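PDB 1T9F: protein 1d10 from Caenorhabditis elegans, which is of unknown function but, as an SDF2-like protein of three MIR repeats folded as a beta-trefoil, probably works in the secretory pathway. Local coordinates for residues V7-V12 and A61-G66; Q38-V43 and Q100-F105; D48-W53 and L77-T82; L86-F91 and L134-T139. All coordinates share one frame; numbering follows the deposited sequence.

Contact 1: residues V7-V12 and A61-G66; sequences VTCYSV and AKCNRG
Two first torsions set up the crosslink between Cys-9 and Cys-63 and the ring beside it: Cys-63 swings SG between its own backbone N and carbonyl carbon (chi1 74°), and Tyr-10 puts CG anti to its carbonyl carbon (chi1 -68°). Cys-9 SG and Cys-63 SG are bonded at 2.0 Å, with a disulfide torsion of -87°, close to the 90° that a relaxed bridge prefers. Tyr-10 approaches obliquely, CE2 lying 3.4 Å from Cys-63 SG in a sulfur-aromatic contact, while the ring edge faces the buried backbone N of Arg-65, 3.8 Å from CD2. Beyond the ring one water, 2.9 Å from Tyr-10 OH, accepts from Cys-63 N. A leucine in place of Tyr-10 would probably leave that water without its phenolic partner and take the aromatic flank from the sulfur. Further along, Cys-9 O receives a weak bond from Gly-66 N (3.3 Å) and a CA-H contact from Arg-65, and the methyl CG2 of Thr-8 rests against Gly-66 O. Thr-8 O is kept within its own type II turn, gripped by both Ser-11 N and Ser-11 OG. Tyr-10 also meets Phe-56 edge-to-face, and both it and Cys-63 touch Pro-57. At the surface, then, the disulfide ties the loop entering barrel strand 12-17 to the loop leaving its neighbour, strand 53-57.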
loop_
_atom_site.group_PDB
_atom_site.type_symbol
_atom_site.label_atom_id
_atom_site.label_comp_id
_atom_site.label_asym_id
_atom_site.label_seq_id
_atom_site.Cartn_x
_atom_site.Cartn_y
_atom_site.Cartn_z
ATOM N N VAL A 7 -8.377 12.157 4.806
ATOM C CA VAL A 7 -8.193 10.783 5.248
ATOM C C VAL A 7 -7.723 10.860 6.691
ATOM O O VAL A 7 -6.843 11.658 7.016
ATOM C CB VAL A 7 -7.123 10.080 4.394
ATOM C CG1 VAL A 7 -6.961 8.648 4.845
ATOM C CG2 VAL A 7 -7.515 10.142 2.924
ATOM N N THR A 8 -8.298 10.028 7.552
ATOM C CA THR A 8 -7.961 10.059 8.970
ATOM C C THR A 8 -7.225 8.839 9.505
ATOM O O THR A 8 -7.296 7.744 8.946
ATOM C CB THR A 8 -9.231 10.273 9.811
ATOM O OG1 THR A 8 -10.092 9.138 9.670
ATOM C CG2 THR A 8 -9.974 11.521 9.339
ATOM N N CYS A 9 -6.531 9.040 10.617
ATOM C CA CYS A 9 -5.763 7.975 11.235
ATOM C C CYS A 9 -6.679 6.868 11.753
ATOM O O CYS A 9 -7.703 7.140 12.368
ATOM C CB CYS A 9 -4.921 8.559 12.362
ATOM S SG CYS A 9 -3.321 7.730 12.562
ATOM N N TYR A 10 -6.293 5.625 11.486
ATOM C CA TYR A 10 -7.045 4.429 11.863
ATOM C C TYR A 10 -8.296 4.207 11.021
ATOM O O TYR A 10 -9.108 3.331 11.321
ATOM C CB TYR A 10 -7.408 4.443 13.352
ATOM C CG TYR A 10 -6.198 4.287 14.238
ATOM C CD1 TYR A 10 -5.340 3.199 14.087
ATOM C CD2 TYR A 10 -5.887 5.244 15.197
ATOM C CE1 TYR A 10 -4.197 3.073 14.869
ATOM C CE2 TYR A 10 -4.753 5.130 15.982
ATOM C CZ TYR A 10 -3.911 4.045 15.816
ATOM O OH TYR A 10 -2.787 3.941 16.597
ATOM N N SER A 11 -8.465 5.001 9.971
ATOM C CA SER A 11 -9.615 4.802 9.101
ATOM C C SER A 11 -9.305 3.527 8.311
ATOM O O SER A 11 -8.143 3.138 8.189
ATOM C CB SER A 11 -9.787 5.998 8.158
ATOM O OG SER A 11 -8.615 6.220 7.397
ATOM N N VAL A 12 -10.339 2.865 7.803
ATOM C CA VAL A 12 -10.160 1.641 7.026
ATOM C C VAL A 12 -10.679 1.926 5.632
ATOM O O VAL A 12 -11.807 2.391 5.476
ATOM C CB VAL A 12 -10.971 0.464 7.601
ATOM C CG1 VAL A 12 -10.828 -0.747 6.702
ATOM C CG2 VAL A 12 -10.487 0.129 8.991
ATOM N N ALA A 61 5.692 7.134 15.655
ATOM C CA ALA A 61 4.752 8.225 15.850
ATOM C C ALA A 61 3.510 7.688 16.544
ATOM O O ALA A 61 3.418 6.502 16.849
ATOM C CB ALA A 61 4.373 8.838 14.509
ATOM N N LYS A 62 2.554 8.575 16.780
ATOM C CA LYS A 62 1.301 8.213 17.421
ATOM C C LYS A 62 0.224 9.153 16.892
ATOM O O LYS A 62 0.520 10.267 16.463
ATOM C CB LYS A 62 1.428 8.352 18.939
ATOM C CG LYS A 62 1.873 9.736 19.382
ATOM C CD LYS A 62 2.139 9.795 20.881
ATOM C CE LYS A 62 2.723 11.145 21.274
ATOM N NZ LYS A 62 3.100 11.187 22.714
ATOM N N CYS A 63 -1.023 8.707 16.914
ATOM C CA CYS A 63 -2.110 9.535 16.423
ATOM C C CYS A 63 -3.404 9.164 17.120
ATOM O O CYS A 63 -3.477 8.164 17.827
ATOM C CB CYS A 63 -2.290 9.321 14.926
ATOM S SG CYS A 63 -3.082 7.720 14.574
ATOM N N ASN A 64 -4.430 9.973 16.902
ATOM C CA ASN A 64 -5.743 9.731 17.479
ATOM C C ASN A 64 -6.728 9.439 16.354
ATOM O O ASN A 64 -6.748 10.140 15.341
ATOM C CB ASN A 64 -6.205 10.960 18.258
ATOM C CG ASN A 64 -5.386 11.195 19.509
ATOM O OD1 ASN A 64 -5.180 12.332 19.922
ATOM N ND2 ASN A 64 -4.926 10.115 20.126
ATOM N N ARG A 65 -7.536 8.398 16.522
ATOM C CA ARG A 65 -8.521 8.054 15.509
ATOM C C ARG A 65 -9.245 9.338 15.129
ATOM O O ARG A 65 -9.666 10.100 16.000
ATOM C CB ARG A 65 -9.518 7.025 16.057
ATOM C CG ARG A 65 -9.283 6.632 17.511
ATOM C CD ARG A 65 -9.562 7.801 18.458
ATOM N NE ARG A 65 -8.964 7.605 19.778
ATOM C CZ ARG A 65 -9.021 8.498 20.761
ATOM N NH1 ARG A 65 -9.653 9.651 20.577
ATOM N NH2 ARG A 65 -8.437 8.244 21.926
ATOM N N GLY A 66 -9.376 9.590 13.832
ATOM C CA GLY A 66 -10.044 10.800 13.395
ATOM C C GLY A 66 -9.065 11.903 13.031
ATOM O O GLY A 66 -9.442 12.891 12.397
HETATM O O HOH W 1 -1.821 6.171 18.192
#

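Contact 2: residues Q38-V43 and Q100-F105; sequences QSVTAV and QEVSAF
Ala-104, Val-40 and Gln-38 bury the most surface here. Ala-104 N gives a nearly straight hydrogen bond (168°) to Gln-38 O, 3.0 Å away, and its CB packs along the Gln-38 side chain, reaching OE1 at 3.5 Å. Gln-38 can run past the methyl because its CG stands anti to the backbone N (chi1 -166°) and the chain stays extended beyond it; OE1 then finds its polar partners elsewhere, in the hydroxyls of Ser-26 and Thr-82. Ser-103 adds its CB, 3.3 Å from Gln-38 O, while its hydroxyl is bonded to Gln-37. The two strands meet at 117°, so they are close at one end and splay apart at the other. This crossing belongs to the hairpin cap of a beta-trefoil: strands 38-43, 100-105 and 158-163 each pair with the other two, one coming from each MIR repeat. Val-40 fills the angle between the strands. Its CG2 branch presses onto the backbone of strand 100-105, 3.3 Å from Ser-103 C, and meets Ala-104 CB at 4.0 Å. Its CB faces Val-102 CG1 more loosely at 4.3 Å, and Val-160 of the third strand touches both valines, with Leu-86 also against both. At the opposite end of the pairing, a water donates to Ala-104 O from 2.7 Å and takes a long, weak bond from Gln-38 N.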
loop_
_atom_site.group_PDB
_atom_site.type_symbol
_atom_site.label_atom_id
_atom_site.label_comp_id
_atom_site.label_asym_id
_atom_site.label_seq_id
_atom_site.Cartn_x
_atom_site.Cartn_y
_atom_site.Cartn_z
ATOM N N GLN A 38 4.525 -12.919 2.903
ATOM C CA GLN A 38 3.184 -12.846 2.328
ATOM C C GLN A 38 3.171 -11.860 1.170
ATOM O O GLN A 38 3.664 -10.743 1.299
ATOM C CB GLN A 38 2.187 -12.401 3.393
ATOM C CG GLN A 38 0.739 -12.603 3.009
ATOM C CD GLN A 38 -0.196 -12.238 4.134
ATOM O OE1 GLN A 38 -0.845 -11.184 4.112
ATOM N NE2 GLN A 38 -0.259 -13.096 5.143
ATOM N N SER A 39 2.601 -12.274 0.043
ATOM C CA SER A 39 2.551 -11.423 -1.136
ATOM C C SER A 39 1.512 -10.301 -1.057
ATOM O O SER A 39 0.589 -10.333 -0.237
ATOM C CB SER A 39 2.267 -12.263 -2.380
ATOM O OG SER A 39 0.965 -12.819 -2.336
ATOM N N VAL A 40 1.686 -9.314 -1.933
ATOM C CA VAL A 40 0.782 -8.173 -2.042
ATOM C C VAL A 40 0.495 -8.021 -3.525
ATOM O O VAL A 40 1.410 -8.055 -4.342
ATOM C CB VAL A 40 1.436 -6.869 -1.540
ATOM C CG1 VAL A 40 0.541 -5.672 -1.872
ATOM C CG2 VAL A 40 1.672 -6.952 -0.037
ATOM N N THR A 41 -0.774 -7.865 -3.876
ATOM C CA THR A 41 -1.157 -7.711 -5.275
ATOM C C THR A 41 -2.209 -6.620 -5.418
ATOM O O THR A 41 -2.519 -5.904 -4.463
ATOM C CB THR A 41 -1.789 -9.005 -5.822
ATOM O OG1 THR A 41 -3.085 -9.182 -5.222
ATOM C CG2 THR A 41 -0.908 -10.219 -5.496
ATOM N N ALA A 42 -2.751 -6.500 -6.628
ATOM C CA ALA A 42 -3.815 -5.551 -6.907
ATOM C C ALA A 42 -4.854 -6.367 -7.663
ATOM O O ALA A 42 -4.528 -7.043 -8.643
ATOM C CB ALA A 42 -3.311 -4.399 -7.757
ATOM N N VAL A 43 -6.103 -6.300 -7.214
ATOM C CA VAL A 43 -7.169 -7.078 -7.831
ATOM C C VAL A 43 -8.258 -6.292 -8.552
ATOM O O VAL A 43 -8.710 -5.250 -8.082
ATOM C CB VAL A 43 -7.853 -7.965 -6.773
ATOM C CG1 VAL A 43 -6.851 -8.970 -6.227
ATOM C CG2 VAL A 43 -8.391 -7.097 -5.636
ATOM N N GLN A 100 11.860 -3.717 -6.860
ATOM C CA GLN A 100 11.929 -4.099 -5.463
ATOM C C GLN A 100 10.630 -4.776 -5.029
ATOM O O GLN A 100 9.543 -4.406 -5.477
ATOM C CB GLN A 100 12.189 -2.837 -4.647
ATOM C CG GLN A 100 12.398 -3.016 -3.165
ATOM C CD GLN A 100 12.793 -1.706 -2.515
ATOM O OE1 GLN A 100 13.901 -1.207 -2.727
ATOM N NE2 GLN A 100 11.882 -1.126 -1.742
ATOM N N GLU A 101 10.759 -5.771 -4.157
ATOM C CA GLU A 101 9.619 -6.529 -3.653
ATOM C C GLU A 101 8.796 -5.732 -2.649
ATOM O O GLU A 101 9.331 -4.945 -1.868
ATOM C CB GLU A 101 10.104 -7.813 -2.968
ATOM C CG GLU A 101 9.006 -8.797 -2.582
ATOM C CD GLU A 101 9.466 -9.814 -1.537
ATOM O OE1 GLU A 101 9.418 -9.498 -0.327
ATOM O OE2 GLU A 101 9.884 -10.926 -1.922
ATOM N N VAL A 102 7.484 -5.945 -2.684
ATOM C CA VAL A 102 6.573 -5.301 -1.751
ATOM C C VAL A 102 5.805 -6.455 -1.121
ATOM O O VAL A 102 5.236 -7.279 -1.820
ATOM C CB VAL A 102 5.614 -4.329 -2.465
ATOM C CG1 VAL A 102 4.528 -3.872 -1.501
ATOM C CG2 VAL A 102 6.394 -3.117 -2.967
ATOM N N SER A 103 5.794 -6.519 0.202
ATOM C CA SER A 103 5.128 -7.621 0.886
ATOM C C SER A 103 4.238 -7.158 2.021
ATOM O O SER A 103 4.154 -5.965 2.312
ATOM C CB SER A 103 6.193 -8.574 1.434
ATOM O OG SER A 103 7.048 -7.884 2.341
ATOM N N ALA A 104 3.555 -8.116 2.642
ATOM C CA ALA A 104 2.695 -7.860 3.793
ATOM C C ALA A 104 3.479 -8.562 4.902
ATOM O O ALA A 104 3.598 -9.789 4.907
ATOM C CB ALA A 104 1.341 -8.505 3.602
ATOM N N PHE A 105 4.025 -7.780 5.826
ATOM C CA PHE A 105 4.862 -8.336 6.875
ATOM C C PHE A 105 4.447 -8.156 8.330
ATOM O O PHE A 105 3.663 -7.272 8.681
ATOM C CB PHE A 105 6.299 -7.809 6.673
ATOM C CG PHE A 105 7.189 -7.959 7.883
ATOM C CD1 PHE A 105 7.285 -6.935 8.828
ATOM C CD2 PHE A 105 7.906 -9.132 8.092
ATOM C CE1 PHE A 105 8.086 -7.080 9.965
ATOM C CE2 PHE A 105 8.708 -9.289 9.223
ATOM C CZ PHE A 105 8.797 -8.260 10.162
HETATM O O HOH W 2 4.534 -12.004 6.230
#

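Contact 3: residues D48-W53 and L77-T82; sequences DINSHW and LKHLTT
The imidazole of His-79 reaches across to a main-chain carbonyl: NE2 donates to Asn-50 O at 2.8 Å, the oxygen lying in the ring plane, although the donor stands 38° out of the carbonyl plane. The ring is fixed at its other nitrogen too, ND1 being hydrogen-bonded to Thr-82 OG1 at 2.8 Å. With CG anti to the backbone N (chi1 -178°), His-79 hangs over Trp-53; its CB sits above the face of the six-membered ring, 4.0 Å from the centroid, and the imidazole presents an edge to that same indole in an edge-to-face pair with planes at 56°. Beside them Leu-77 CB meets the indole at CE3. A leucine in place of His-79 would probably leave Asn-50 O without its side-chain donor and Thr-82 OG1 without its imidazole partner. Away from the indole, Ile-49 CG1 and Thr-81 CG2 are pressed to 3.4 Å, tighter than usual. A water knits the backbones, donating to Ile-49 O and His-52 O and accepting from Thr-81 N at 3.1 Å, while Leu-80 N makes a weak bond to His-52 O. The short 3-10 turn before Trp-53 is itself steadied by an Asx turn, Asp-48 OD2 accepting from Asn-50 N. Trp-53 NE1 donates to Leu-24 O of the hairpin cap. Trp-53 and His-79 form an antiparallel non-hydrogen-bonded pair where strands 53-57 and 74-79 adjoin, in the barrel of a beta-trefoil.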
loop_
_atom_site.group_PDB
_atom_site.type_symbol
_atom_site.label_atom_id
_atom_site.label_comp_id
_atom_site.label_asym_id
_atom_site.label_seq_id
_atom_site.Cartn_x
_atom_site.Cartn_y
_atom_site.Cartn_z
ATOM N N ASP A 48 -14.016 -6.468 -1.578
ATOM C CA ASP A 48 -13.502 -7.736 -1.055
ATOM C C ASP A 48 -12.795 -7.406 0.260
ATOM O O ASP A 48 -11.966 -6.494 0.317
ATOM C CB ASP A 48 -12.517 -8.376 -2.046
ATOM C CG ASP A 48 -11.990 -9.731 -1.568
ATOM O OD1 ASP A 48 -11.247 -10.387 -2.331
ATOM O OD2 ASP A 48 -12.309 -10.141 -0.434
ATOM N N ILE A 49 -13.136 -8.143 1.311
ATOM C CA ILE A 49 -12.558 -7.916 2.628
ATOM C C ILE A 49 -11.025 -7.953 2.650
ATOM O O ILE A 49 -10.398 -7.255 3.446
ATOM C CB ILE A 49 -13.124 -8.934 3.658
ATOM C CG1 ILE A 49 -12.620 -8.594 5.066
ATOM C CG2 ILE A 49 -12.726 -10.350 3.273
ATOM C CD1 ILE A 49 -13.070 -7.231 5.574
ATOM N N ASN A 50 -10.424 -8.763 1.785
ATOM C CA ASN A 50 -8.974 -8.851 1.730
ATOM C C ASN A 50 -8.361 -7.632 1.034
ATOM O O ASN A 50 -7.146 -7.570 0.865
ATOM C CB ASN A 50 -8.528 -10.132 1.008
ATOM C CG ASN A 50 -8.855 -11.394 1.801
ATOM O OD1 ASN A 50 -8.432 -11.547 2.946
ATOM N ND2 ASN A 50 -9.617 -12.293 1.197
ATOM N N SER A 51 -9.199 -6.676 0.630
ATOM C CA SER A 51 -8.708 -5.465 -0.029
ATOM C C SER A 51 -8.779 -4.273 0.912
ATOM O O SER A 51 -8.548 -3.129 0.497
ATOM C CB SER A 51 -9.522 -5.146 -1.290
ATOM O OG SER A 51 -9.340 -6.145 -2.281
ATOM N N HIS A 52 -9.122 -4.533 2.172
ATOM C CA HIS A 52 -9.212 -3.457 3.150
ATOM C C HIS A 52 -7.930 -3.293 3.939
ATOM O O HIS A 52 -7.327 -4.282 4.386
ATOM C CB HIS A 52 -10.381 -3.693 4.102
ATOM C CG HIS A 52 -11.711 -3.476 3.456
ATOM N ND1 HIS A 52 -12.283 -4.399 2.611
ATOM C CD2 HIS A 52 -12.535 -2.403 3.456
ATOM C CE1 HIS A 52 -13.402 -3.903 2.114
ATOM N NE2 HIS A 52 -13.577 -2.692 2.608
ATOM N N TRP A 53 -7.525 -2.033 4.092
ATOM C CA TRP A 53 -6.315 -1.675 4.817
ATOM C C TRP A 53 -6.611 -0.602 5.851
ATOM O O TRP A 53 -7.470 0.255 5.645
ATOM C CB TRP A 53 -5.254 -1.140 3.856
ATOM C CG TRP A 53 -4.885 -2.084 2.778
ATOM C CD1 TRP A 53 -5.579 -2.331 1.629
ATOM C CD2 TRP A 53 -3.731 -2.918 2.743
ATOM N NE1 TRP A 53 -4.921 -3.277 0.876
ATOM C CE2 TRP A 53 -3.782 -3.651 1.539
ATOM C CE3 TRP A 53 -2.648 -3.119 3.617
ATOM C CZ2 TRP A 53 -2.793 -4.571 1.180
ATOM C CZ3 TRP A 53 -1.664 -4.032 3.263
ATOM C CH2 TRP A 53 -1.745 -4.747 2.051
ATOM N N LEU A 77 0.435 0.798 6.780
ATOM C CA LEU A 77 -0.837 0.284 6.301
ATOM C C LEU A 77 -1.004 -1.164 6.740
ATOM O O LEU A 77 -0.249 -2.044 6.328
ATOM C CB LEU A 77 -0.916 0.382 4.770
ATOM C CG LEU A 77 -1.118 1.785 4.186
ATOM C CD1 LEU A 77 -1.050 1.734 2.658
ATOM C CD2 LEU A 77 -2.477 2.332 4.636
ATOM N N LYS A 78 -2.002 -1.392 7.584
ATOM C CA LYS A 78 -2.284 -2.724 8.103
ATOM C C LYS A 78 -3.318 -3.482 7.269
ATOM O O LYS A 78 -4.406 -2.968 6.999
ATOM C CB LYS A 78 -2.786 -2.602 9.542
ATOM C CG LYS A 78 -2.927 -3.939 10.262
ATOM C CD LYS A 78 -3.452 -3.728 11.665
ATOM C CE LYS A 78 -3.481 -5.022 12.451
ATOM N NZ LYS A 78 -4.024 -4.778 13.805
ATOM N N HIS A 79 -2.971 -4.689 6.840
ATOM C CA HIS A 79 -3.904 -5.506 6.078
ATOM C C HIS A 79 -4.820 -6.123 7.134
ATOM O O HIS A 79 -4.381 -6.943 7.947
ATOM C CB HIS A 79 -3.157 -6.583 5.299
ATOM C CG HIS A 79 -4.048 -7.428 4.449
ATOM N ND1 HIS A 79 -4.179 -8.788 4.632
ATOM C CD2 HIS A 79 -4.853 -7.107 3.406
ATOM C CE1 HIS A 79 -5.022 -9.270 3.734
ATOM N NE2 HIS A 79 -5.447 -8.270 2.979
ATOM N N LEU A 80 -6.085 -5.715 7.123
ATOM C CA LEU A 80 -7.046 -6.159 8.125
ATOM C C LEU A 80 -7.225 -7.645 8.364
ATOM O O LEU A 80 -7.188 -8.087 9.509
ATOM C CB LEU A 80 -8.420 -5.539 7.855
ATOM C CG LEU A 80 -8.642 -4.098 8.320
ATOM C CD1 LEU A 80 -10.123 -3.771 8.219
ATOM C CD2 LEU A 80 -8.167 -3.929 9.759
ATOM N N THR A 81 -7.404 -8.420 7.304
ATOM C CA THR A 81 -7.632 -9.848 7.476
ATOM C C THR A 81 -6.441 -10.689 7.924
ATOM O O THR A 81 -6.639 -11.786 8.446
ATOM C CB THR A 81 -8.221 -10.471 6.198
ATOM O OG1 THR A 81 -7.287 -10.338 5.125
ATOM C CG2 THR A 81 -9.521 -9.765 5.820
ATOM N N THR A 82 -5.215 -10.205 7.734
ATOM C CA THR A 82 -4.057 -10.990 8.161
ATOM C C THR A 82 -3.227 -10.309 9.241
ATOM O O THR A 82 -2.286 -10.898 9.768
ATOM C CB THR A 82 -3.136 -11.340 6.981
ATOM O OG1 THR A 82 -2.568 -10.140 6.436
ATOM C CG2 THR A 82 -3.923 -12.076 5.904
HETATM O O HOH W 3 -8.024 -7.039 4.652
#

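Contact 4: residues L86-F91 and L134-T139; sequences LHSHHF and LRHAVT
Ser-88 sets its CB squarely over the imidazole of His-136, 3.3 Å from the ring centroid and only 7° off the ring normal, a CH-pi contact that spreads evenly over all five ring atoms. The opposite face carries Val-138 N, offset toward the rim. Both nitrogens are engaged: ND1 is hydrogen-bonded to Thr-139 OG1 at 2.7 Å, NE2 to Gly-114 O, so the ring can hardly turn beneath the serine. Ser-88 directs OG anti to its backbone N (chi1 -153°), and the hydroxyl bonds to Gln-100 NE2 and Glu-101 O. Gln-100 NE2 also reaches Thr-139 OG1, joining the two segments through a third strand. At the outer end, where the chain turns a corner at His-90, Thr-139 CG2 lies over one face of the His-90 ring, 4.3 Å from CE1. The arrangement around His-136 echoes that of His-79: each histidine bonds a threonine three residues on and a carbonyl three residues ahead of a tryptophan, Trp-117 or Trp-53, as expected of the internal pseudo-threefold repeat of a beta-trefoil.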
loop_
_atom_site.group_PDB
_atom_site.type_symbol
_atom_site.label_atom_id
_atom_site.label_comp_id
_atom_site.label_asym_id
_atom_site.label_seq_id
_atom_site.Cartn_x
_atom_site.Cartn_y
_atom_site.Cartn_z
ATOM N N LEU A 86 1.955 -3.322 5.148
ATOM C CA LEU A 86 2.539 -3.146 3.826
ATOM C C LEU A 86 4.025 -2.933 4.108
ATOM O O LEU A 86 4.406 -2.010 4.838
ATOM C CB LEU A 86 1.954 -1.912 3.155
ATOM C CG LEU A 86 2.300 -1.759 1.682
ATOM C CD1 LEU A 86 1.716 -2.941 0.892
ATOM C CD2 LEU A 86 1.750 -0.435 1.179
ATOM N N HIS A 87 4.860 -3.762 3.502
ATOM C CA HIS A 87 6.292 -3.731 3.776
ATOM C C HIS A 87 7.169 -3.744 2.536
ATOM O O HIS A 87 6.776 -4.244 1.481
ATOM C CB HIS A 87 6.623 -4.965 4.621
ATOM C CG HIS A 87 7.988 -4.956 5.232
ATOM N ND1 HIS A 87 8.238 -4.430 6.482
ATOM C CD2 HIS A 87 9.162 -5.477 4.800
ATOM C CE1 HIS A 87 9.505 -4.636 6.798
ATOM N NE2 HIS A 87 10.088 -5.269 5.795
ATOM N N SER A 88 8.360 -3.169 2.663
ATOM C CA SER A 88 9.312 -3.201 1.569
ATOM C C SER A 88 10.715 -3.374 2.122
ATOM O O SER A 88 10.957 -3.206 3.321
ATOM C CB SER A 88 9.239 -1.960 0.696
ATOM O OG SER A 88 9.687 -2.310 -0.608
ATOM N N HIS A 89 11.641 -3.708 1.237
ATOM C CA HIS A 89 13.007 -3.977 1.646
ATOM C C HIS A 89 13.863 -4.257 0.424
ATOM O O HIS A 89 13.397 -4.133 -0.708
ATOM C CB HIS A 89 13.000 -5.185 2.581
ATOM C CG HIS A 89 11.996 -6.231 2.200
ATOM N ND1 HIS A 89 11.600 -7.230 3.061
ATOM C CD2 HIS A 89 11.309 -6.432 1.050
ATOM C CE1 HIS A 89 10.711 -8.000 2.458
ATOM N NE2 HIS A 89 10.516 -7.537 1.237
ATOM N N HIS A 90 15.114 -4.643 0.660
ATOM C CA HIS A 90 16.038 -4.915 -0.428
ATOM C C HIS A 90 15.981 -6.311 -1.039
ATOM O O HIS A 90 16.989 -7.011 -1.097
ATOM C CB HIS A 90 17.474 -4.616 0.013
ATOM C CG HIS A 90 17.819 -3.160 -0.014
ATOM N ND1 HIS A 90 17.625 -2.371 -1.127
ATOM C CD2 HIS A 90 18.368 -2.355 0.928
ATOM C CE1 HIS A 90 18.039 -1.143 -0.871
ATOM N NE2 HIS A 90 18.495 -1.106 0.368
ATOM N N PHE A 91 14.800 -6.718 -1.483
ATOM C CA PHE A 91 14.650 -8.005 -2.141
ATOM C C PHE A 91 14.116 -7.690 -3.531
ATOM O O PHE A 91 13.535 -6.629 -3.750
ATOM C CB PHE A 91 13.675 -8.921 -1.386
ATOM C CG PHE A 91 14.201 -9.417 -0.064
ATOM C CD1 PHE A 91 13.984 -8.697 1.103
ATOM C CD2 PHE A 91 14.924 -10.605 0.008
ATOM C CE1 PHE A 91 14.479 -9.153 2.332
ATOM C CE2 PHE A 91 15.423 -11.070 1.226
ATOM C CZ PHE A 91 15.199 -10.342 2.392
ATOM N N LEU A 134 2.808 6.732 -2.789
ATOM C CA LEU A 134 3.310 6.284 -1.502
ATOM C C LEU A 134 4.758 5.921 -1.718
ATOM O O LEU A 134 5.074 5.009 -2.479
ATOM C CB LEU A 134 2.542 5.062 -0.991
ATOM C CG LEU A 134 1.145 5.280 -0.413
ATOM C CD1 LEU A 134 0.558 3.917 -0.028
ATOM C CD2 LEU A 134 1.205 6.191 0.809
ATOM N N ARG A 135 5.642 6.639 -1.041
ATOM C CA ARG A 135 7.062 6.392 -1.190
ATOM C C ARG A 135 7.632 5.712 0.045
ATOM O O ARG A 135 7.550 6.250 1.147
ATOM C CB ARG A 135 7.779 7.721 -1.440
ATOM C CG ARG A 135 9.166 7.578 -2.016
ATOM C CD ARG A 135 9.773 8.954 -2.338
ATOM N NE ARG A 135 11.012 8.825 -3.098
ATOM C CZ ARG A 135 11.724 9.851 -3.558
ATOM N NH1 ARG A 135 11.326 11.097 -3.333
ATOM N NH2 ARG A 135 12.828 9.630 -4.251
ATOM N N HIS A 136 8.211 4.529 -0.140
ATOM C CA HIS A 136 8.787 3.791 0.977
ATOM C C HIS A 136 9.842 4.666 1.646
ATOM O O HIS A 136 10.801 5.105 1.005
ATOM C CB HIS A 136 9.420 2.493 0.491
ATOM C CG HIS A 136 9.727 1.525 1.589
ATOM N ND1 HIS A 136 10.971 0.952 1.753
ATOM C CD2 HIS A 136 8.942 1.004 2.563
ATOM C CE1 HIS A 136 10.938 0.118 2.778
ATOM N NE2 HIS A 136 9.718 0.131 3.286
ATOM N N ALA A 137 9.660 4.909 2.938
ATOM C CA ALA A 137 10.569 5.753 3.691
ATOM C C ALA A 137 12.017 5.274 3.721
ATOM O O ALA A 137 12.935 6.052 3.463
ATOM C CB ALA A 137 10.054 5.921 5.108
ATOM N N VAL A 138 12.224 3.999 4.033
ATOM C CA VAL A 138 13.571 3.460 4.129
ATOM C C VAL A 138 14.333 3.313 2.815
ATOM O O VAL A 138 15.523 3.621 2.760
ATOM C CB VAL A 138 13.562 2.108 4.868
ATOM C CG1 VAL A 138 14.937 1.455 4.810
ATOM C CG2 VAL A 138 13.146 2.325 6.315
ATOM N N THR A 139 13.666 2.851 1.759
ATOM C CA THR A 139 14.335 2.671 0.470
ATOM C C THR A 139 14.060 3.774 -0.549
ATOM O O THR A 139 14.842 3.977 -1.473
ATOM C CB THR A 139 13.939 1.340 -0.182
ATOM O OG1 THR A 139 12.528 1.335 -0.417
ATOM C CG2 THR A 139 14.314 0.173 0.707
#

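Contacts 1 and 3 both join the surroundings of barrel strands 12-17, 53-57 and 74-79, with centres 16 Å apart, and meet where Val-12 packs on Leu-80 and His-52. Contact 2 lies in the hairpin cap, across the chain's centre from contact 1, their centres about 23 Å apart. Its strand 100-105 pairs with strand 85-89 of contact 4, centres 11 Å apart. Along the chain contact 3 is nested inside contact 2, and contact 1 closes before contact 4 opens. Contacts 3 and 4, centres 18 Å apart, join through Leu-77 and Leu-86, where barrel strand 74-79 leads on to strand 85-89. Segments 77-82 and 134-139 occupy equivalent places in successive repeats, though their partners here differ.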